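Local coordinates for glycosyltransferase (Streptomyces viridochromogenes, PDB 2IUY), which probably transfers a sugar from a nucleotide-activated donor, with retention of configuration, during biosynthesis of the antibiotic avilamycin A, at residues Val50-Ala55 with Leu65-Ala70. Sequence-based numbering, arbitrary orientation.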
ATOM      1  N   VAL A  50      -2.255  20.586  -2.971  1.00 11.49           N
ATOM      2  CA  VAL A  50      -1.246  19.546  -2.721  1.00 11.95           C
ATOM      3  C   VAL A  50       0.068  19.884  -3.469  1.00 12.36           C
ATOM      4  O   VAL A  50       0.049  20.205  -4.662  1.00 12.06           O
ATOM      5  CB  VAL A  50      -1.774  18.110  -3.070  1.00 12.22           C
ATOM      6  CG1 VAL A  50      -0.664  17.048  -2.935  1.00 12.51           C
ATOM      7  CG2 VAL A  50      -2.931  17.757  -2.181  1.00 10.16           C
ATOM      8  N   PHE A  51       1.174  19.908  -2.709  1.00 11.99           N
ATOM      9  CA  PHE A  51       2.524  20.093  -3.207  1.00 10.25           C
ATOM     10  C   PHE A  51       3.156  18.725  -3.010  1.00 10.30           C
ATOM     11  O   PHE A  51       3.231  18.246  -1.900  1.00  9.51           O
ATOM     12  CB  PHE A  51       3.235  21.227  -2.410  1.00 10.96           C
ATOM     13  CG  PHE A  51       2.570  22.565  -2.591  1.00 10.02           C
ATOM     14  CD1 PHE A  51       3.002  23.440  -3.601  1.00 10.39           C
ATOM     15  CD2 PHE A  51       1.438  22.903  -1.824  1.00 12.17           C
ATOM     16  CE1 PHE A  51       2.362  24.651  -3.792  1.00 11.59           C
ATOM     17  CE2 PHE A  51       0.758  24.120  -2.008  1.00 10.47           C
ATOM     18  CZ  PHE A  51       1.226  24.999  -2.978  1.00 11.48           C
ATOM     19  N   LEU A  52       3.491  18.058  -4.126  1.00 10.12           N
ATOM     20  CA  LEU A  52       4.017  16.713  -4.090  1.00 10.42           C
ATOM     21  C   LEU A  52       5.521  16.856  -4.168  1.00  9.94           C
ATOM     22  O   LEU A  52       6.021  17.517  -5.076  1.00 10.79           O
ATOM     23  CB  LEU A  52       3.450  15.831  -5.244  1.00 10.07           C
ATOM     24  CG  LEU A  52       4.116  14.483  -5.505  1.00 10.36           C
ATOM     25  CD1 LEU A  52       3.802  13.530  -4.293  1.00  7.15           C
ATOM     26  CD2 LEU A  52       3.639  13.872  -6.868  1.00 10.28           C
ATOM     27  N   LEU A  53       6.209  16.223  -3.217  1.00  9.25           N
ATOM     28  CA  LEU A  53       7.654  16.257  -3.103  1.00  9.65           C
ATOM     29  C   LEU A  53       8.122  14.818  -3.168  1.00 10.70           C
ATOM     30  O   LEU A  53       7.356  13.888  -2.838  1.00 10.54           O
ATOM     31  CB  LEU A  53       8.059  16.841  -1.743  1.00  9.04           C
ATOM     32  CG  LEU A  53       7.868  18.336  -1.596  1.00 11.39           C
ATOM     33  CD1 LEU A  53       7.446  18.489  -0.182  1.00 15.86           C
ATOM     34  CD2 LEU A  53       9.259  19.016  -1.836  1.00  9.37           C
ATOM     35  N   GLY A  54       9.367  14.665  -3.625  1.00 10.55           N
ATOM     36  CA  GLY A  54      10.043  13.398  -3.704  1.00 10.37           C
ATOM     37  C   GLY A  54       9.548  12.586  -4.864  1.00 10.39           C
ATOM     38  O   GLY A  54       9.677  11.360  -4.829  1.00 10.86           O
ATOM     39  N   ALA A  55       8.951  13.247  -5.874  1.00 10.04           N
ATOM     40  CA  ALA A  55       8.440  12.541  -7.081  1.00 10.15           C
ATOM     41  C   ALA A  55       8.384  13.446  -8.348  1.00 11.06           C
ATOM     42  O   ALA A  55       7.307  13.612  -8.960  1.00  8.90           O
ATOM     43  CB  ALA A  55       7.067  11.908  -6.789  1.00  9.58           C
ATOM     44  N   LEU A  65      -2.930  20.713  -7.702  1.00 16.83           N
ATOM     45  CA  LEU A  65      -1.710  19.916  -7.592  1.00 15.54           C
ATOM     46  C   LEU A  65      -0.487  20.636  -8.175  1.00 15.98           C
ATOM     47  O   LEU A  65      -0.498  21.087  -9.325  1.00 15.74           O
ATOM     48  CB  LEU A  65      -1.891  18.512  -8.216  1.00 15.60           C
ATOM     49  CG  LEU A  65      -0.640  17.595  -8.226  1.00 15.90           C
ATOM     50  CD1 LEU A  65      -0.125  17.225  -6.785  1.00 13.57           C
ATOM     51  CD2 LEU A  65      -0.783  16.346  -9.123  1.00 15.34           C
ATOM     52  N   THR A  66       0.569  20.743  -7.375  1.00 14.80           N
ATOM     53  CA  THR A  66       1.845  21.219  -7.849  1.00 15.49           C
ATOM     54  C   THR A  66       2.878  20.128  -7.625  1.00 15.64           C
ATOM     55  O   THR A  66       3.076  19.693  -6.473  1.00 14.59           O
ATOM     56  CB  THR A  66       2.291  22.497  -7.074  1.00 15.93           C
ATOM     57  OG1 THR A  66       1.378  23.575  -7.325  1.00 15.92           O
ATOM     58  CG2 THR A  66       3.705  22.896  -7.438  1.00 16.02           C
ATOM     59  N   VAL A  67       3.511  19.668  -8.719  1.00 15.46           N
ATOM     60  CA  VAL A  67       4.649  18.746  -8.631  1.00 14.80           C
ATOM     61  C   VAL A  67       5.936  19.535  -8.464  1.00 15.03           C
ATOM     62  O   VAL A  67       6.385  20.212  -9.378  1.00 15.18           O
ATOM     63  CB  VAL A  67       4.692  17.653  -9.786  1.00 14.91           C
ATOM     64  CG1 VAL A  67       5.764  16.586  -9.519  1.00 13.03           C
ATOM     65  CG2 VAL A  67       3.350  16.953  -9.869  1.00 14.56           C
ATOM     66  N   VAL A  68       6.490  19.472  -7.254  1.00 15.55           N
ATOM     67  CA  VAL A  68       7.704  20.217  -6.887  1.00 15.50           C
ATOM     68  C   VAL A  68       8.928  19.504  -7.464  1.00 16.19           C
ATOM     69  O   VAL A  68       9.109  18.286  -7.252  1.00 16.73           O
ATOM     70  CB  VAL A  68       7.845  20.378  -5.324  1.00 14.73           C
ATOM     71  CG1 VAL A  68       9.135  21.092  -4.951  1.00 15.73           C
ATOM     72  CG2 VAL A  68       6.659  21.120  -4.740  1.00 14.97           C
ATOM     73  N   PRO A  69       9.772  20.237  -8.201  1.00 17.00           N
ATOM     74  CA  PRO A  69      10.980  19.621  -8.760  1.00 18.87           C
ATOM     75  C   PRO A  69      12.086  19.304  -7.732  1.00 19.94           C
ATOM     76  O   PRO A  69      13.233  19.764  -7.864  1.00 21.29           O
ATOM     77  CB  PRO A  69      11.425  20.653  -9.818  1.00 19.48           C
ATOM     78  CG  PRO A  69      10.958  21.946  -9.270  1.00 18.28           C
ATOM     79  CD  PRO A  69       9.615  21.635  -8.647  1.00 17.10           C
ATOM     80  N   ALA A  70      11.741  18.516  -6.716  1.00 19.49           N
ATOM     81  CA  ALA A  70      12.683  18.124  -5.668  1.00 18.77           C
ATOM     82  C   ALA A  70      12.566  16.641  -5.480  1.00 17.94           C
ATOM     83  O   ALA A  70      11.504  16.119  -5.125  1.00 17.39           O
ATOM     84  CB  ALA A  70      12.414  18.885  -4.339  1.00 18.86           C
TER
HETATM   85  O   HOH W   1       8.119  15.905  -6.380  1.00  8.16           O
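The ring of F51 is met by two residues of 65-70: V68 brings CG2 up at its edge, near the ring plane, while T66 lies alongside, its CB 3.7 Å from F51 CD1. The T66 side chain points the same way as the phenylalanine; a beta-branched residue favours the extended backbone of a strand, and its hydroxyl suits a partly exposed place at the sheet edge. On the other face of the sheet, L65 extends CG opposite its own backbone N (chi1 177°), and the second torsion (63°) then turns CD1 toward the neighbouring strand, 3.9 Å from V50 CG1; helix 31-45 covers this aliphatic layer. The two strands run parallel in the N-terminal Rossmann-like domain of a GT-B fold, with 65-67 at the sheet edge and 49-53 next to it. In parallel pairing L52 bonds to the two neighbours of its partner V67: its N donates to T66 O (2.9 Å), and its O accepts from V68 N. That carbonyl also takes a bond from a water that donates to V68 O and accepts from A55 N, joining the segments just past the strand ends. Beyond it, G54 N donates to A70 O (3.0 Å); the positive phi of G54 (76°) is one that glycine adopts readily. Under helix 73-82, L53 sets CD2 3.7 Å from V68 CG1 and 4.0 Å from A70 CB.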